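PDB 3SS6: acetyl-CoA acetyltransferase from Bacillus anthracis, which probably catalyses the reversible thiolase condensation of two acetyl-CoA molecules to acetoacetyl-CoA, releasing free CoA. Local coordinates for residues Glu119-His131 with His139-Glu151. Sequence-based numbering, arbitrary orientation.
With SO4 (sulfate ion), chain E.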
ATOM      1  N   GLU A 119     -23.187   1.858   8.892  1.00 11.18           N
ATOM      2  CA  GLU A 119     -22.099   2.199   7.983  1.00 10.59           C
ATOM      3  C   GLU A 119     -21.142   3.084   8.728  1.00 11.89           C
ATOM      4  O   GLU A 119     -21.555   4.061   9.375  1.00 13.03           O
ATOM      5  CB  GLU A 119     -22.593   2.935   6.727  1.00 10.29           C
ATOM      6  CG  GLU A 119     -21.639   2.759   5.510  1.00 10.49           C
ATOM      7  CD  GLU A 119     -21.739   1.339   4.930  1.00 11.75           C
ATOM      8  OE1 GLU A 119     -22.863   0.896   4.614  1.00 12.41           O
ATOM      9  OE2 GLU A 119     -20.704   0.652   4.823  1.00 12.27           O
ATOM     10  N   ALA A 120     -19.866   2.732   8.649  1.00 11.46           N
ATOM     11  CA  ALA A 120     -18.793   3.542   9.207  1.00 10.92           C
ATOM     12  C   ALA A 120     -17.935   3.935   8.016  1.00 10.74           C
ATOM     13  O   ALA A 120     -16.944   3.270   7.689  1.00 12.49           O
ATOM     14  CB  ALA A 120     -17.990   2.745  10.228  1.00 13.58           C
ATOM     15  N   MET A 121     -18.342   4.996   7.330  1.00 10.56           N
ATOM     16  CA  MET A 121     -17.663   5.366   6.094  1.00 12.60           C
ATOM     17  C   MET A 121     -16.291   5.962   6.408  1.00 14.00           C
ATOM     18  O   MET A 121     -15.329   5.675   5.709  1.00 14.13           O
ATOM     19  CB  MET A 121     -18.539   6.303   5.253  1.00 12.82           C
ATOM     20  CG  MET A 121     -19.867   5.632   4.894  1.00 11.60           C
ATOM     21  SD  MET A 121     -21.003   6.581   3.851  1.00 14.22           S
ATOM     22  CE  MET A 121     -20.256   6.339   2.223  1.00 15.11           C
ATOM     23  N   SER A 122     -16.206   6.756   7.479  1.00 11.44           N
ATOM     24  CA  SER A 122     -14.964   7.431   7.849  1.00 12.51           C
ATOM     25  C   SER A 122     -13.807   6.468   8.101  1.00 13.60           C
ATOM     26  O   SER A 122     -12.650   6.805   7.851  1.00 15.91           O
ATOM     27  CB  SER A 122     -15.155   8.295   9.098  1.00 13.33           C
ATOM     28  OG  SER A 122     -16.115   9.328   8.908  1.00 13.32           O
ATOM     29  N   SER A 123     -14.107   5.286   8.637  1.00 13.86           N
ATOM     30  CA  SER A 123     -13.051   4.325   8.998  1.00 12.98           C
ATOM     31  C   SER A 123     -12.842   3.251   7.928  1.00 13.31           C
ATOM     32  O   SER A 123     -12.069   2.291   8.117  1.00 15.30           O
ATOM     33  CB  SER A 123     -13.373   3.678  10.353  1.00 15.29           C
ATOM     34  OG  SER A 123     -14.623   3.001  10.292  1.00 14.00           O
ATOM     35  N   SER A 124     -13.519   3.397   6.795  1.00 12.31           N
ATOM     36  CA  SER A 124     -13.407   2.402   5.730  1.00 11.70           C
ATOM     37  C   SER A 124     -12.003   2.394   5.130  1.00 13.24           C
ATOM     38  O   SER A 124     -11.373   3.446   4.999  1.00 14.07           O
ATOM     39  CB  SER A 124     -14.460   2.654   4.646  1.00 14.83           C
ATOM     40  OG  SER A 124     -15.756   2.388   5.162  1.00 16.23           O
ATOM     41  N   PRO A 125     -11.506   1.198   4.770  1.00 14.04           N
ATOM     42  CA  PRO A 125     -10.116   1.047   4.321  1.00 11.58           C
ATOM     43  C   PRO A 125      -9.869   1.436   2.871  1.00 13.30           C
ATOM     44  O   PRO A 125     -10.805   1.784   2.128  1.00 14.28           O
ATOM     45  CB  PRO A 125      -9.866  -0.454   4.498  1.00 14.27           C
ATOM     46  CG  PRO A 125     -11.188  -1.067   4.206  1.00 16.73           C
ATOM     47  CD  PRO A 125     -12.204  -0.100   4.825  1.00 14.58           C
ATOM     48  N   TYR A 126      -8.588   1.407   2.502  1.00 12.42           N
ATOM     49  CA  TYR A 126      -8.155   1.464   1.108  1.00 10.73           C
ATOM     50  C   TYR A 126      -7.756   0.056   0.676  1.00 14.37           C
ATOM     51  O   TYR A 126      -7.402  -0.776   1.515  1.00 16.07           O
ATOM     52  CB  TYR A 126      -6.976   2.419   0.958  1.00 11.26           C
ATOM     53  CG  TYR A 126      -7.419   3.849   0.739  1.00 11.61           C
ATOM     54  CD1 TYR A 126      -7.883   4.619   1.801  1.00 13.21           C
ATOM     55  CD2 TYR A 126      -7.378   4.425  -0.533  1.00 11.69           C
ATOM     56  CE1 TYR A 126      -8.306   5.918   1.606  1.00 13.38           C
ATOM     57  CE2 TYR A 126      -7.793   5.741  -0.736  1.00 13.13           C
ATOM     58  CZ  TYR A 126      -8.264   6.473   0.338  1.00 14.11           C
ATOM     59  OH  TYR A 126      -8.681   7.773   0.163  1.00 13.15           O
ATOM     60  N   ALA A 127      -7.837  -0.207  -0.623  1.00 14.25           N
ATOM     61  CA  ALA A 127      -7.571  -1.542  -1.164  1.00 13.94           C
ATOM     62  C   ALA A 127      -6.511  -1.481  -2.260  1.00 15.76           C
ATOM     63  O   ALA A 127      -6.418  -0.500  -3.003  1.00 15.76           O
ATOM     64  CB  ALA A 127      -8.852  -2.152  -1.721  1.00 15.69           C
ATOM     65  N   LEU A 128      -5.721  -2.547  -2.362  1.00 13.50           N
ATOM     66  CA  LEU A 128      -4.782  -2.716  -3.472  1.00 12.82           C
ATOM     67  C   LEU A 128      -5.158  -3.988  -4.229  1.00 16.68           C
ATOM     68  O   LEU A 128      -5.205  -5.076  -3.650  1.00 19.11           O
ATOM     69  CB  LEU A 128      -3.345  -2.809  -2.963  1.00 13.44           C
ATOM     70  CG  LEU A 128      -2.694  -1.490  -2.526  1.00 19.24           C
ATOM     71  CD1 LEU A 128      -1.342  -1.738  -1.858  1.00 20.82           C
ATOM     72  CD2 LEU A 128      -2.524  -0.567  -3.728  1.00 23.62           C
ATOM     73  N   LYS A 129      -5.434  -3.850  -5.521  1.00 14.49           N
ATOM     74  CA  LYS A 129      -5.906  -4.974  -6.317  1.00 16.28           C
ATOM     75  C   LYS A 129      -4.789  -5.808  -6.934  1.00 16.04           C
ATOM     76  O   LYS A 129      -5.034  -6.950  -7.326  1.00 17.07           O
ATOM     77  CB  LYS A 129      -6.831  -4.500  -7.446  1.00 20.13           C
ATOM     78  CG  LYS A 129      -7.933  -3.552  -7.019  1.00 26.98           C
ATOM     79  CD  LYS A 129      -8.864  -4.153  -5.996  1.00 32.03           C
ATOM     80  CE  LYS A 129      -9.921  -3.123  -5.578  1.00 33.94           C
ATOM     81  NZ  LYS A 129     -10.633  -2.541  -6.754  1.00 29.76           N
ATOM     82  N   GLN A 130      -3.578  -5.251  -7.036  1.00 15.57           N
ATOM     83  CA  GLN A 130      -2.486  -5.951  -7.711  1.00 17.81           C
ATOM     84  C   GLN A 130      -1.387  -6.360  -6.750  1.00 15.12           C
ATOM     85  O   GLN A 130      -0.320  -6.817  -7.175  1.00 14.80           O
ATOM     86  CB  GLN A 130      -1.867  -5.086  -8.820  1.00 18.69           C
ATOM     87  CG  GLN A 130      -2.879  -4.343  -9.667  1.00 23.28           C
ATOM     88  CD  GLN A 130      -3.725  -5.273 -10.500  1.00 27.78           C
ATOM     89  OE1 GLN A 130      -3.322  -6.398 -10.798  1.00 29.72           O
ATOM     90  NE2 GLN A 130      -4.918  -4.814 -10.872  1.00 31.35           N
ATOM     91  N   HIS A 131      -1.633  -6.177  -5.456  1.00 15.16           N
ATOM     92  CA  HIS A 131      -0.627  -6.505  -4.459  1.00 12.89           C
ATOM     93  C   HIS A 131      -0.371  -8.004  -4.339  1.00 13.57           C
ATOM     94  O   HIS A 131       0.758  -8.430  -4.074  1.00 14.64           O
ATOM     95  CB  HIS A 131      -1.004  -5.940  -3.082  1.00 13.87           C
ATOM     96  CG  HIS A 131       0.130  -5.989  -2.110  1.00 13.57           C
ATOM     97  ND1 HIS A 131       1.240  -5.182  -2.235  1.00 13.57           N
ATOM     98  CD2 HIS A 131       0.360  -6.789  -1.040  1.00 14.82           C
ATOM     99  CE1 HIS A 131       2.094  -5.461  -1.266  1.00 14.02           C
ATOM    100  NE2 HIS A 131       1.586  -6.435  -0.529  1.00 15.95           N
ATOM    101  N   HIS A 139       2.980   2.792 -12.478  1.00 15.30           N
ATOM    102  CA  HIS A 139       2.247   3.162 -11.275  1.00 15.34           C
ATOM    103  C   HIS A 139       0.928   2.435 -11.176  1.00 18.51           C
ATOM    104  O   HIS A 139       0.325   2.069 -12.189  1.00 18.80           O
ATOM    105  CB  HIS A 139       2.040   4.671 -11.223  1.00 15.67           C
ATOM    106  CG  HIS A 139       3.320   5.432 -11.314  1.00 16.78           C
ATOM    107  ND1 HIS A 139       3.511   6.482 -12.188  1.00 21.22           N
ATOM    108  CD2 HIS A 139       4.498   5.259 -10.670  1.00 14.39           C
ATOM    109  CE1 HIS A 139       4.746   6.938 -12.059  1.00 18.98           C
ATOM    110  NE2 HIS A 139       5.367   6.206 -11.148  1.00 22.45           N
ATOM    111  N   GLY A 140       0.494   2.206  -9.949  1.00 16.99           N
ATOM    112  CA  GLY A 140      -0.783   1.543  -9.720  1.00 17.41           C
ATOM    113  C   GLY A 140      -1.741   2.457  -8.993  1.00 17.01           C
ATOM    114  O   GLY A 140      -1.415   3.605  -8.697  1.00 17.15           O
ATOM    115  N   GLU A 141      -2.914   1.935  -8.678  1.00 17.16           N
ATOM    116  CA  GLU A 141      -3.920   2.702  -7.981  1.00 18.26           C
ATOM    117  C   GLU A 141      -4.206   2.124  -6.614  1.00 17.95           C
ATOM    118  O   GLU A 141      -4.419   0.931  -6.477  1.00 22.08           O
ATOM    119  CB  GLU A 141      -5.230   2.685  -8.768  1.00 27.68           C
ATOM    120  CG  GLU A 141      -5.568   3.958  -9.498  1.00 38.48           C
ATOM    121  CD  GLU A 141      -7.051   4.066  -9.796  1.00 42.33           C
ATOM    122  OE1 GLU A 141      -7.624   3.090 -10.307  1.00 47.70           O
ATOM    123  OE2 GLU A 141      -7.642   5.122  -9.518  1.00 40.56           O
ATOM    124  N   ILE A 142      -4.218   2.973  -5.600  1.00 15.15           N
ATOM    125  CA  ILE A 142      -4.672   2.523  -4.297  1.00 14.08           C
ATOM    126  C   ILE A 142      -6.107   3.028  -4.146  1.00 13.75           C
ATOM    127  O   ILE A 142      -6.369   4.225  -4.214  1.00 16.18           O
ATOM    128  CB  ILE A 142      -3.743   2.984  -3.149  1.00 18.89           C
ATOM    129  CG1 ILE A 142      -4.275   2.466  -1.815  1.00 17.76           C
ATOM    130  CG2 ILE A 142      -3.594   4.490  -3.118  1.00 22.76           C
ATOM    131  CD1 ILE A 142      -3.286   2.611  -0.684  1.00 22.42           C
ATOM    132  N   ARG A 143      -7.034   2.093  -3.986  1.00 13.59           N
ATOM    133  CA  ARG A 143      -8.448   2.394  -4.181  1.00 13.33           C
ATOM    134  C   ARG A 143      -9.182   2.698  -2.890  1.00 13.95           C
ATOM    135  O   ARG A 143      -9.111   1.957  -1.916  1.00 13.71           O
ATOM    136  CB  ARG A 143      -9.122   1.222  -4.902  1.00 16.21           C
ATOM    137  CG  ARG A 143      -8.490   0.895  -6.251  1.00 18.84           C
ATOM    138  CD  ARG A 143      -8.989   1.830  -7.356  1.00 20.59           C
ATOM    139  NE  ARG A 143     -10.403   1.603  -7.656  1.00 22.67           N
ATOM    140  CZ  ARG A 143     -11.069   2.213  -8.634  1.00 29.01           C
ATOM    141  NH1 ARG A 143     -10.450   3.089  -9.415  1.00 30.51           N
ATOM    142  NH2 ARG A 143     -12.356   1.949  -8.835  1.00 30.58           N
ATOM    143  N   ASP A 144      -9.890   3.820  -2.888  1.00 12.38           N
ATOM    144  CA  ASP A 144     -10.714   4.196  -1.747  1.00 10.79           C
ATOM    145  C   ASP A 144     -12.010   3.386  -1.800  1.00 11.61           C
ATOM    146  O   ASP A 144     -12.779   3.512  -2.757  1.00 13.12           O
ATOM    147  CB  ASP A 144     -11.033   5.692  -1.864  1.00 12.90           C
ATOM    148  CG  ASP A 144     -11.895   6.206  -0.725  1.00 13.03           C
ATOM    149  OD1 ASP A 144     -12.456   5.395   0.043  1.00 14.33           O
ATOM    150  OD2 ASP A 144     -11.990   7.441  -0.592  1.00 17.69           O
ATOM    151  N   THR A 145     -12.241   2.528  -0.808  1.00 11.56           N
ATOM    152  CA  THR A 145     -13.446   1.684  -0.826  1.00 14.27           C
ATOM    153  C   THR A 145     -14.748   2.496  -0.803  1.00 13.65           C
ATOM    154  O   THR A 145     -15.762   2.059  -1.347  1.00 13.48           O
ATOM    155  CB  THR A 145     -13.468   0.639   0.315  1.00 14.13           C
ATOM    156  OG1 THR A 145     -13.382   1.299   1.586  1.00 14.68           O
ATOM    157  CG2 THR A 145     -12.312  -0.340   0.162  1.00 16.86           C
ATOM    158  N   VAL A 146     -14.719   3.667  -0.181  1.00 12.93           N
ATOM    159  CA  VAL A 146     -15.897   4.535  -0.172  1.00 14.43           C
ATOM    160  C   VAL A 146     -16.146   5.040  -1.597  1.00 16.22           C
ATOM    161  O   VAL A 146     -17.269   5.001  -2.103  1.00 14.57           O
ATOM    162  CB  VAL A 146     -15.716   5.724   0.790  1.00 14.63           C
ATOM    163  CG1 VAL A 146     -16.805   6.787   0.563  1.00 16.20           C
ATOM    164  CG2 VAL A 146     -15.713   5.253   2.236  1.00 14.64           C
ATOM    165  N   TRP A 147     -15.089   5.491  -2.265  1.00 14.12           N
ATOM    166  CA  TRP A 147     -15.249   6.032  -3.609  1.00 12.00           C
ATOM    167  C   TRP A 147     -15.668   4.950  -4.606  1.00 12.88           C
ATOM    168  O   TRP A 147     -16.373   5.238  -5.575  1.00 18.42           O
ATOM    169  CB  TRP A 147     -13.962   6.736  -4.066  1.00 14.60           C
ATOM    170  CG  TRP A 147     -14.198   7.945  -4.931  1.00 16.64           C
ATOM    171  CD1 TRP A 147     -13.935   8.065  -6.264  1.00 18.54           C
ATOM    172  CD2 TRP A 147     -14.739   9.202  -4.512  1.00 18.02           C
ATOM    173  NE1 TRP A 147     -14.287   9.329  -6.704  1.00 22.08           N
ATOM    174  CE2 TRP A 147     -14.779  10.041  -5.642  1.00 21.85           C
ATOM    175  CE3 TRP A 147     -15.190   9.698  -3.286  1.00 21.72           C
ATOM    176  CZ2 TRP A 147     -15.257  11.351  -5.583  1.00 23.55           C
ATOM    177  CZ3 TRP A 147     -15.669  11.001  -3.228  1.00 23.83           C
ATOM    178  CH2 TRP A 147     -15.699  11.808  -4.371  1.00 22.27           C
ATOM    179  N   GLU A 148     -15.239   3.705  -4.374  1.00 15.16           N
ATOM    180  CA  GLU A 148     -15.623   2.584  -5.233  1.00 13.49           C
ATOM    181  C   GLU A 148     -17.105   2.273  -5.103  1.00 16.26           C
ATOM    182  O   GLU A 148     -17.789   2.013  -6.093  1.00 15.62           O
ATOM    183  CB  GLU A 148     -14.849   1.313  -4.866  1.00 17.21           C
ATOM    184  CG  GLU A 148     -13.393   1.343  -5.269  1.00 17.13           C
ATOM    185  CD  GLU A 148     -12.753  -0.031  -5.288  1.00 20.60           C
ATOM    186  OE1 GLU A 148     -13.092  -0.850  -4.418  1.00 22.32           O
ATOM    187  OE2 GLU A 148     -11.899  -0.275  -6.173  1.00 21.76           O
ATOM    188  N   VAL A 149     -17.591   2.279  -3.873  1.00 17.04           N
ATOM    189  CA  VAL A 149     -18.969   1.877  -3.630  1.00 21.01           C
ATOM    190  C   VAL A 149     -19.944   2.918  -4.199  1.00 20.83           C
ATOM    191  O   VAL A 149     -21.119   2.613  -4.428  1.00 24.09           O
ATOM    192  CB  VAL A 149     -19.201   1.562  -2.122  1.00 24.02           C
ATOM    193  CG1 VAL A 149     -19.517   2.821  -1.332  1.00 19.66           C
ATOM    194  CG2 VAL A 149     -20.287   0.508  -1.941  1.00 28.79           C
ATOM    195  N   LEU A 150     -19.450   4.131  -4.456  1.00 18.67           N
ATOM    196  CA  LEU A 150     -20.245   5.193  -5.081  1.00 21.89           C
ATOM    197  C   LEU A 150     -20.213   5.148  -6.601  1.00 21.71           C
ATOM    198  O   LEU A 150     -20.822   5.987  -7.257  1.00 23.25           O
ATOM    199  CB  LEU A 150     -19.745   6.579  -4.652  1.00 24.84           C
ATOM    200  CG  LEU A 150     -19.682   6.917  -3.165  1.00 29.64           C
ATOM    201  CD1 LEU A 150     -19.016   8.275  -2.960  1.00 30.80           C
ATOM    202  CD2 LEU A 150     -21.064   6.900  -2.563  1.00 32.96           C
ATOM    203  N   GLU A 151     -19.473   4.196  -7.161  1.00 18.54           N
ATOM    204  CA  GLU A 151     -19.358   4.073  -8.608  1.00 17.43           C
ATOM    205  C   GLU A 151     -20.135   2.858  -9.080  1.00 18.08           C
ATOM    206  O   GLU A 151     -19.962   1.765  -8.548  1.00 19.91           O
ATOM    207  CB  GLU A 151     -17.880   3.919  -9.005  1.00 20.13           C
ATOM    208  CG  GLU A 151     -17.654   3.869 -10.492  1.00 22.07           C
ATOM    209  CD  GLU A 151     -16.197   3.618 -10.879  1.00 30.81           C
ATOM    210  OE1 GLU A 151     -15.368   3.300  -9.995  1.00 29.30           O
ATOM    211  OE2 GLU A 151     -15.888   3.736 -12.081  1.00 34.76           O
TER
HETATM  212  S   SO4 E 394      -4.325  -0.873 -10.575  0.50 28.31           S
HETATM  213  O1  SO4 E 394      -5.344  -1.672  -9.884  0.50 26.12           O
HETATM  214  O2  SO4 E 394      -4.939   0.357 -11.061  0.50 27.60           O
HETATM  215  O3  SO4 E 394      -3.236  -0.534  -9.681  0.50 20.83           O
HETATM  216  O4  SO4 E 394      -3.801  -1.631 -11.705  0.50 32.38           O
HETATM  217  O   HOH W   1      -5.176  -1.376  -6.844  1.00 24.63           O
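A127 and R143 face each other as an antiparallel hydrogen-bonded pair, with A127 N to R143 O and R143 N to A127 O both 2.8 Å. Strands 126-128 and 140-144 run at 144° to one another, a splayed two-stranded hairpin. Towards K129 the pairing gives way to a water that accepts from K129 N and donates to E141 O; beside it a sulfate, probably from the crystallisation liquor, takes E141 N on O3. At the open end of the hairpin, where helix 145-149 begins, T145 OG1, held between backbone N and carbonyl carbon (chi1 58°), donates to P125 O at 2.7 Å, tilted 21° from the carbonyl plane.

Y126 and D144 form the neighbouring non-hydrogen-bonded pair. D144 CA lies over one face of the Y126 ring in a CH-pi contact, 3.8 Å from the centroid, while I142 O sits at the ring edge. The D144 carboxylate also caps helix 145-149, OD1 accepting from V146 N at 2.9 Å. Beyond these segments, D144 OD1 pairs with R132 of the second subunit, and Y126 OH bonds Q138 O of the third.

On the A127 and R143 side, E148 OE2 takes two cationic donors: K129 NZ at 2.7 Å on its syn lone pair, and R143 NE at 2.8 Å from the anti side. Bends at chi2 and chi3 fold R143 back so that NH1 also reaches E141 OE1.

E148, E141 and D64 of the second subunit, a further partner of K129, probably share in offsetting the like charges of K129 and R143, favouring an ionised E148. The network thus ties K129 to R143 and helix 145-149, crossing the interface through D64. Residues 126-128 pair with a strand of the second subunit, G140 and I142 with one of the third, consistent with the tetramerisation loop of tetrameric thiolases.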